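Local coordinates for protein benzoylformate Decarboxylase (PDB 4K9Q) that probably acts as a thiamine diphosphate- and magnesium-dependent decarboxylase that converts benzoylformate to benzaldehyde and carbon dioxide, at residues Ala493-Ala507 against Ser513-Thr525. Numbering follows the deposited sequence.
Sequences AKSLKVETLDELKTA and SFKGTSVIVVPIT
Ile520 packs against Leu504 and Ala507 of helix 501-513 on the tight side of this contact. Its CG2 lies 4.0 Å from Leu504 CD1, and its CD1 reaches the CB and carbonyl of Ala507. Leu504 CD1 also meets Val522 CG2, which packs against Val498 CG2 at 3.9 Å. Val355 of helix 352-361 closes over Leu504 and Val522. Strands 494-497 and 517-523 run parallel, joined by five backbone hydrogen bonds; Val519 N to Lys494 O is short, 2.6 Å. With helix 501-513 between them they form a beta-alpha-beta unit of the C-terminal thiamine diphosphate-binding domain, where 494-497 is an edge strand of the parallel sheet within this chain. On the other face, Val521 leans on Ile484 and Val485 of helix 484-490.

The looser, exposed side belongs to Lys494. Its chain bends at chi2 (-60°) and again at chi4, which folds it over one face of Phe514. NZ sits 3.7 Å from the Phe514 ring centroid, a cation-pi contact, and CG makes a CH-pi contact. With an alanine here instead of Phe514, the Lys494 ammonium is likely to lose its aromatic partner and the chain could turn more freely. Within 493-507, Lys497 NZ and Glu499 OE2 make a long salt bridge, 3.7 Å, near Pro523.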
ATOM      1  N   ALA A 493      31.918 -19.748 -19.867  1.00 13.74           N
ATOM      2  CA  ALA A 493      32.838 -18.653 -20.166  1.00 11.43           C
ATOM      3  C   ALA A 493      34.288 -19.126 -20.223  1.00 13.49           C
ATOM      4  O   ALA A 493      34.652 -20.117 -19.583  1.00 14.16           O
ATOM      5  CB  ALA A 493      32.696 -17.533 -19.131  1.00 12.12           C
ATOM      6  N   LYS A 494      35.110 -18.428 -21.005  1.00 12.33           N
ATOM      7  CA  LYS A 494      36.557 -18.578 -20.905  1.00 12.69           C
ATOM      8  C   LYS A 494      36.894 -18.137 -19.492  1.00 16.44           C
ATOM      9  O   LYS A 494      36.464 -17.068 -19.055  1.00 21.27           O
ATOM     10  CB  LYS A 494      37.270 -17.687 -21.921  1.00 17.41           C
ATOM     11  CG  LYS A 494      37.097 -18.116 -23.352  1.00 23.28           C
ATOM     12  CD  LYS A 494      37.647 -19.513 -23.578  1.00 29.79           C
ATOM     13  CE  LYS A 494      37.650 -19.863 -25.061  1.00 37.52           C
ATOM     14  NZ  LYS A 494      38.491 -18.899 -25.835  1.00 33.74           N
ATOM     15  N   SER A 495      37.632 -18.955 -18.756  1.00 14.05           N
ATOM     16  CA  SER A 495      37.838 -18.706 -17.336  0.50 13.06           C
ATOM     17  C   SER A 495      39.220 -19.171 -16.880  1.00 14.58           C
ATOM     18  O   SER A 495      39.620 -20.303 -17.161  1.00 15.30           O
ATOM     19  CB  SER A 495      36.754 -19.448 -16.546  0.50 14.02           C
ATOM     20  OG  SER A 495      36.744 -19.084 -15.181  0.50 11.36           O
ATOM     21  N   LEU A 496      39.940 -18.317 -16.169  1.00 10.25           N
ATOM     22  CA  LEU A 496      41.227 -18.717 -15.618  1.00 13.05           C
ATOM     23  C   LEU A 496      41.637 -17.799 -14.487  1.00 13.56           C
ATOM     24  O   LEU A 496      41.117 -16.686 -14.343  1.00 14.42           O
ATOM     25  CB  LEU A 496      42.312 -18.723 -16.696  1.00 17.06           C
ATOM     26  CG  LEU A 496      42.934 -17.366 -17.015  1.00 18.11           C
ATOM     27  CD1 LEU A 496      44.268 -17.537 -17.752  1.00 21.10           C
ATOM     28  CD2 LEU A 496      41.957 -16.558 -17.826  1.00 20.33           C
ATOM     29  N   LYS A 497      42.573 -18.283 -13.683  1.00 12.59           N
ATOM     30  CA  LYS A 497      43.146 -17.518 -12.590  1.00 11.93           C
ATOM     31  C   LYS A 497      44.574 -17.114 -12.942  1.00 11.87           C
ATOM     32  O   LYS A 497      45.347 -17.931 -13.461  1.00 18.05           O
ATOM     33  CB  LYS A 497      43.138 -18.374 -11.327  1.00 16.62           C
ATOM     34  CG  LYS A 497      43.643 -17.675 -10.076  1.00 18.80           C
ATOM     35  CD  LYS A 497      43.325 -18.533  -8.848  1.00 21.02           C
ATOM     36  CE  LYS A 497      43.883 -17.936  -7.577  1.00 34.21           C
ATOM     37  NZ  LYS A 497      43.727 -18.860  -6.416  1.00 48.66           N
ATOM     38  N   VAL A 498      44.926 -15.862 -12.679  1.00 10.48           N
ATOM     39  CA  VAL A 498      46.284 -15.379 -12.952  1.00 12.59           C
ATOM     40  C   VAL A 498      46.987 -15.079 -11.632  1.00 18.20           C
ATOM     41  O   VAL A 498      46.351 -14.642 -10.685  1.00 16.27           O
ATOM     42  CB  VAL A 498      46.282 -14.149 -13.883  1.00 12.50           C
ATOM     43  CG1 VAL A 498      45.695 -14.514 -15.259  1.00 13.50           C
ATOM     44  CG2 VAL A 498      45.503 -12.995 -13.262  1.00 16.24           C
ATOM     45  N   GLU A 499      48.292 -15.327 -11.563  1.00 13.96           N
ATOM     46  CA  GLU A 499      49.020 -15.151 -10.303  1.00 16.27           C
ATOM     47  C   GLU A 499      50.088 -14.066 -10.365  1.00 19.24           C
ATOM     48  O   GLU A 499      50.701 -13.741  -9.347  1.00 18.59           O
ATOM     49  CB  GLU A 499      49.660 -16.470  -9.856  1.00 23.83           C
ATOM     50  CG  GLU A 499      48.674 -17.597  -9.564  1.00 22.28           C
ATOM     51  CD  GLU A 499      47.947 -17.423  -8.241  1.00 29.93           C
ATOM     52  OE1 GLU A 499      48.314 -16.514  -7.465  1.00 29.81           O
ATOM     53  OE2 GLU A 499      47.001 -18.195  -7.975  1.00 33.95           O
ATOM     54  N   THR A 500      50.336 -13.529 -11.556  1.00 13.76           N
ATOM     55  CA  THR A 500      51.285 -12.422 -11.698  1.00 14.98           C
ATOM     56  C   THR A 500      50.722 -11.351 -12.606  1.00 13.88           C
ATOM     57  O   THR A 500      49.792 -11.605 -13.375  1.00 13.10           O
ATOM     58  CB  THR A 500      52.629 -12.870 -12.319  1.00 16.50           C
ATOM     59  OG1 THR A 500      52.437 -13.201 -13.701  1.00 16.57           O
ATOM     60  CG2 THR A 500      53.229 -14.065 -11.566  1.00 20.78           C
ATOM     61  N   LEU A 501      51.309 -10.162 -12.543  1.00 15.18           N
ATOM     62  CA  LEU A 501      50.883  -9.068 -13.413  1.00 14.27           C
ATOM     63  C   LEU A 501      51.176  -9.352 -14.889  1.00 13.61           C
ATOM     64  O   LEU A 501      50.435  -8.911 -15.762  1.00 14.49           O
ATOM     65  CB  LEU A 501      51.504  -7.742 -12.965  1.00 14.03           C
ATOM     66  CG  LEU A 501      51.074  -7.242 -11.582  1.00 12.40           C
ATOM     67  CD1 LEU A 501      51.797  -5.946 -11.246  1.00 14.30           C
ATOM     68  CD2 LEU A 501      49.555  -7.035 -11.511  1.00 13.15           C
ATOM     69  N   ASP A 502      52.245 -10.096 -15.181  1.00 17.02           N
ATOM     70  CA  ASP A 502      52.492 -10.500 -16.566  1.00 17.36           C
ATOM     71  C   ASP A 502      51.430 -11.486 -17.062  1.00 15.51           C
ATOM     72  O   ASP A 502      50.969 -11.405 -18.201  1.00 15.38           O
ATOM     73  CB  ASP A 502      53.898 -11.084 -16.742  1.00 18.44           C
ATOM     74  CG  ASP A 502      54.235 -11.340 -18.199  0.53 21.08           C
ATOM     75  OD1 ASP A 502      54.423 -12.517 -18.580  0.55 21.87           O
ATOM     76  OD2 ASP A 502      54.283 -10.359 -18.976  0.62 23.33           O
ATOM     77  N   GLU A 503      51.040 -12.423 -16.208  1.00 14.54           N
ATOM     78  CA  GLU A 503      49.965 -13.345 -16.560  1.00 15.40           C
ATOM     79  C   GLU A 503      48.661 -12.586 -16.776  1.00 14.01           C
ATOM     80  O   GLU A 503      47.901 -12.893 -17.694  1.00 14.49           O
ATOM     81  CB  GLU A 503      49.788 -14.413 -15.486  1.00 14.14           C
ATOM     82  CG  GLU A 503      50.926 -15.439 -15.462  1.00 19.08           C
ATOM     83  CD  GLU A 503      50.767 -16.480 -14.375  1.00 26.57           C
ATOM     84  OE1 GLU A 503      49.694 -16.534 -13.736  1.00 22.07           O
ATOM     85  OE2 GLU A 503      51.725 -17.258 -14.164  1.00 23.55           O
ATOM     86  N   LEU A 504      48.410 -11.591 -15.926  1.00 13.65           N
ATOM     87  CA  LEU A 504      47.229 -10.755 -16.098  1.00 11.40           C
ATOM     88  C   LEU A 504      47.245 -10.058 -17.449  1.00 13.42           C
ATOM     89  O   LEU A 504      46.240 -10.036 -18.148  1.00 13.32           O
ATOM     90  CB  LEU A 504      47.130  -9.711 -14.978  1.00 12.30           C
ATOM     91  CG  LEU A 504      46.010  -8.681 -15.138  1.00 15.38           C
ATOM     92  CD1 LEU A 504      44.651  -9.369 -15.160  1.00 14.05           C
ATOM     93  CD2 LEU A 504      46.102  -7.687 -14.001  1.00 13.82           C
ATOM     94  N   LYS A 505      48.379  -9.467 -17.815  1.00 13.76           N
ATOM     95  CA  LYS A 505      48.464  -8.790 -19.102  1.00 15.04           C
ATOM     96  C   LYS A 505      48.111  -9.745 -20.237  1.00 14.45           C
ATOM     97  O   LYS A 505      47.313  -9.418 -21.117  1.00 16.11           O
ATOM     98  CB  LYS A 505      49.858  -8.196 -19.320  1.00 14.82           C
ATOM     99  CG  LYS A 505      50.065  -7.642 -20.720  1.00 16.74           C
ATOM    100  CD  LYS A 505      51.477  -7.136 -20.910  1.00 19.43           C
ATOM    101  CE  LYS A 505      51.693  -6.717 -22.353  1.00 23.42           C
ATOM    102  NZ  LYS A 505      53.075  -6.216 -22.579  1.00 25.75           N
ATOM    103  N   THR A 506      48.702 -10.933 -20.210  1.00 11.19           N
ATOM    104  CA  THR A 506      48.470 -11.916 -21.265  1.00 14.32           C
ATOM    105  C   THR A 506      47.000 -12.319 -21.333  1.00 13.91           C
ATOM    106  O   THR A 506      46.413 -12.396 -22.414  1.00 13.37           O
ATOM    107  CB  THR A 506      49.320 -13.173 -21.057  1.00 17.96           C
ATOM    108  OG1 THR A 506      50.704 -12.804 -21.053  1.00 18.48           O
ATOM    109  CG2 THR A 506      49.068 -14.176 -22.175  1.00 18.80           C
ATOM    110  N   ALA A 507      46.413 -12.597 -20.176  1.00 14.07           N
ATOM    111  CA  ALA A 507      45.015 -13.024 -20.129  1.00 13.04           C
ATOM    112  C   ALA A 507      44.064 -11.920 -20.606  1.00 11.62           C
ATOM    113  O   ALA A 507      43.079 -12.186 -21.308  1.00 13.57           O
ATOM    114  CB  ALA A 507      44.654 -13.482 -18.728  1.00 14.12           C
ATOM    115  N   SER A 513      40.823  -9.915 -27.411  1.00 15.87           N
ATOM    116  CA  SER A 513      40.806 -10.436 -28.778  1.00 16.77           C
ATOM    117  C   SER A 513      39.721 -11.491 -29.000  1.00 18.67           C
ATOM    118  O   SER A 513      39.476 -11.913 -30.135  1.00 19.37           O
ATOM    119  CB  SER A 513      42.166 -11.041 -29.122  1.00 20.28           C
ATOM    120  OG  SER A 513      42.300 -12.326 -28.535  1.00 24.75           O
ATOM    121  N   PHE A 514      39.093 -11.932 -27.915  1.00 16.57           N
ATOM    122  CA  PHE A 514      38.076 -12.984 -27.978  1.00 15.51           C
ATOM    123  C   PHE A 514      36.682 -12.372 -27.860  1.00 17.75           C
ATOM    124  O   PHE A 514      36.321 -11.833 -26.809  1.00 14.96           O
ATOM    125  CB  PHE A 514      38.317 -14.006 -26.852  1.00 14.86           C
ATOM    126  CG  PHE A 514      37.244 -15.061 -26.738  1.00 17.18           C
ATOM    127  CD1 PHE A 514      37.156 -16.092 -27.664  1.00 21.76           C
ATOM    128  CD2 PHE A 514      36.337 -15.035 -25.696  1.00 16.88           C
ATOM    129  CE1 PHE A 514      36.170 -17.055 -27.561  1.00 21.72           C
ATOM    130  CE2 PHE A 514      35.352 -16.003 -25.586  1.00 18.36           C
ATOM    131  CZ  PHE A 514      35.267 -17.011 -26.523  1.00 21.70           C
ATOM    132  N   LYS A 515      35.908 -12.449 -28.941  1.00 14.96           N
ATOM    133  CA  LYS A 515      34.565 -11.884 -28.971  1.00 14.23           C
ATOM    134  C   LYS A 515      33.594 -12.836 -28.272  1.00 16.98           C
ATOM    135  O   LYS A 515      32.931 -13.669 -28.906  1.00 16.60           O
ATOM    136  CB  LYS A 515      34.125 -11.610 -30.411  1.00 15.81           C
ATOM    137  CG  LYS A 515      33.151 -10.457 -30.561  1.00 24.08           C
ATOM    138  CD  LYS A 515      31.777 -10.747 -29.953  1.00 26.54           C
ATOM    139  CE  LYS A 515      30.896 -11.565 -30.896  1.00 31.71           C
ATOM    140  NZ  LYS A 515      29.440 -11.456 -30.549  1.00 29.58           N
ATOM    141  N   GLY A 516      33.527 -12.717 -26.953  1.00 16.04           N
ATOM    142  CA  GLY A 516      32.731 -13.617 -26.143  1.00 12.78           C
ATOM    143  C   GLY A 516      32.974 -13.226 -24.703  1.00 11.52           C
ATOM    144  O   GLY A 516      33.612 -12.214 -24.445  1.00 10.91           O
ATOM    145  N   THR A 517      32.477 -14.036 -23.778  1.00 11.31           N
ATOM    146  CA  THR A 517      32.528 -13.700 -22.360  1.00 12.89           C
ATOM    147  C   THR A 517      33.667 -14.444 -21.673  1.00 12.95           C
ATOM    148  O   THR A 517      33.787 -15.665 -21.808  1.00 12.32           O
ATOM    149  CB  THR A 517      31.177 -14.026 -21.695  1.00 12.27           C
ATOM    150  OG1 THR A 517      30.169 -13.195 -22.274  1.00 12.05           O
ATOM    151  CG2 THR A 517      31.220 -13.783 -20.181  1.00 11.45           C
ATOM    152  N   SER A 518      34.489 -13.694 -20.941  1.00 10.55           N
ATOM    153  CA  SER A 518      35.657 -14.229 -20.242  1.00 12.13           C
ATOM    154  C   SER A 518      35.628 -13.863 -18.756  1.00 13.69           C
ATOM    155  O   SER A 518      35.109 -12.812 -18.377  1.00 13.72           O
ATOM    156  CB  SER A 518      36.943 -13.663 -20.859  1.00 13.83           C
ATOM    157  OG  SER A 518      37.146 -14.112 -22.195  1.00 16.35           O
ATOM    158  N   VAL A 519      36.209 -14.729 -17.928  1.00 11.05           N
ATOM    159  CA  VAL A 519      36.413 -14.449 -16.512  1.00 12.03           C
ATOM    160  C   VAL A 519      37.899 -14.576 -16.183  1.00 12.67           C
ATOM    161  O   VAL A 519      38.525 -15.606 -16.455  1.00 13.02           O
ATOM    162  CB  VAL A 519      35.586 -15.404 -15.625  1.00 12.72           C
ATOM    163  CG1 VAL A 519      35.872 -15.168 -14.145  1.00 12.77           C
ATOM    164  CG2 VAL A 519      34.108 -15.228 -15.918  1.00  8.83           C
ATOM    165  N   ILE A 520      38.459 -13.515 -15.618  1.00 10.34           N
ATOM    166  CA  ILE A 520      39.853 -13.505 -15.196  1.00 11.08           C
ATOM    167  C   ILE A 520      39.895 -13.280 -13.692  1.00 13.74           C
ATOM    168  O   ILE A 520      39.504 -12.221 -13.209  1.00 12.15           O
ATOM    169  CB  ILE A 520      40.636 -12.394 -15.917  1.00 10.48           C
ATOM    170  CG1 ILE A 520      40.517 -12.589 -17.431  1.00 11.45           C
ATOM    171  CG2 ILE A 520      42.097 -12.376 -15.462  1.00 15.04           C
ATOM    172  CD1 ILE A 520      41.146 -11.488 -18.265  1.00 13.76           C
ATOM    173  N   VAL A 521      40.358 -14.280 -12.951  1.00 10.69           N
ATOM    174  CA  VAL A 521      40.380 -14.190 -11.496  1.00  8.69           C
ATOM    175  C   VAL A 521      41.772 -13.746 -11.040  1.00 13.72           C
ATOM    176  O   VAL A 521      42.781 -14.362 -11.401  1.00 12.68           O
ATOM    177  CB  VAL A 521      39.984 -15.548 -10.850  1.00 11.91           C
ATOM    178  CG1 VAL A 521      39.961 -15.438  -9.326  1.00 11.66           C
ATOM    179  CG2 VAL A 521      38.629 -16.027 -11.399  1.00 11.08           C
ATOM    180  N   VAL A 522      41.818 -12.665 -10.268  1.00 11.72           N
ATOM    181  CA  VAL A 522      43.067 -12.096  -9.794  1.00 12.25           C
ATOM    182  C   VAL A 522      43.099 -12.117  -8.264  1.00 12.45           C
ATOM    183  O   VAL A 522      42.373 -11.364  -7.613  1.00 12.59           O
ATOM    184  CB  VAL A 522      43.229 -10.641 -10.273  1.00 13.41           C
ATOM    185  CG1 VAL A 522      44.645 -10.135  -9.958  1.00 15.01           C
ATOM    186  CG2 VAL A 522      42.920 -10.531 -11.763  1.00 15.21           C
ATOM    187  N   PRO A 523      43.918 -13.001  -7.676  1.00 13.92           N
ATOM    188  CA  PRO A 523      44.071 -12.961  -6.219  1.00 13.30           C
ATOM    189  C   PRO A 523      44.792 -11.680  -5.812  1.00 13.16           C
ATOM    190  O   PRO A 523      45.826 -11.342  -6.401  1.00 15.57           O
ATOM    191  CB  PRO A 523      44.956 -14.175  -5.914  1.00 16.48           C
ATOM    192  CG  PRO A 523      45.000 -14.978  -7.162  1.00 22.22           C
ATOM    193  CD  PRO A 523      44.743 -14.045  -8.301  1.00 18.00           C
ATOM    194  N   ILE A 524      44.252 -10.960  -4.833  1.00 10.55           N
ATOM    195  CA  ILE A 524      44.890  -9.744  -4.363  1.00 11.71           C
ATOM    196  C   ILE A 524      45.091  -9.804  -2.859  1.00 12.88           C
ATOM    197  O   ILE A 524      44.536 -10.673  -2.177  1.00 14.38           O
ATOM    198  CB  ILE A 524      44.081  -8.476  -4.734  1.00 11.61           C
ATOM    199  CG1 ILE A 524      42.656  -8.557  -4.168  1.00 14.05           C
ATOM    200  CG2 ILE A 524      44.066  -8.294  -6.259  1.00 14.08           C
ATOM    201  CD1 ILE A 524      41.906  -7.226  -4.187  1.00 12.54           C
ATOM    202  N   THR A 525      45.893  -8.879  -2.352  1.00 12.66           N
ATOM    203  CA  THR A 525      46.087  -8.737  -0.925  1.00 13.84           C
ATOM    204  C   THR A 525      44.742  -8.585  -0.221  1.00 17.91           C
ATOM    205  O   THR A 525      43.789  -8.021  -0.787  1.00 15.94           O
ATOM    206  CB  THR A 525      46.981  -7.529  -0.620  1.00 19.09           C
ATOM    207  OG1 THR A 525      47.143  -7.390   0.796  1.00 17.02           O
ATOM    208  CG2 THR A 525      46.376  -6.256  -1.210  1.00 14.57           C
TER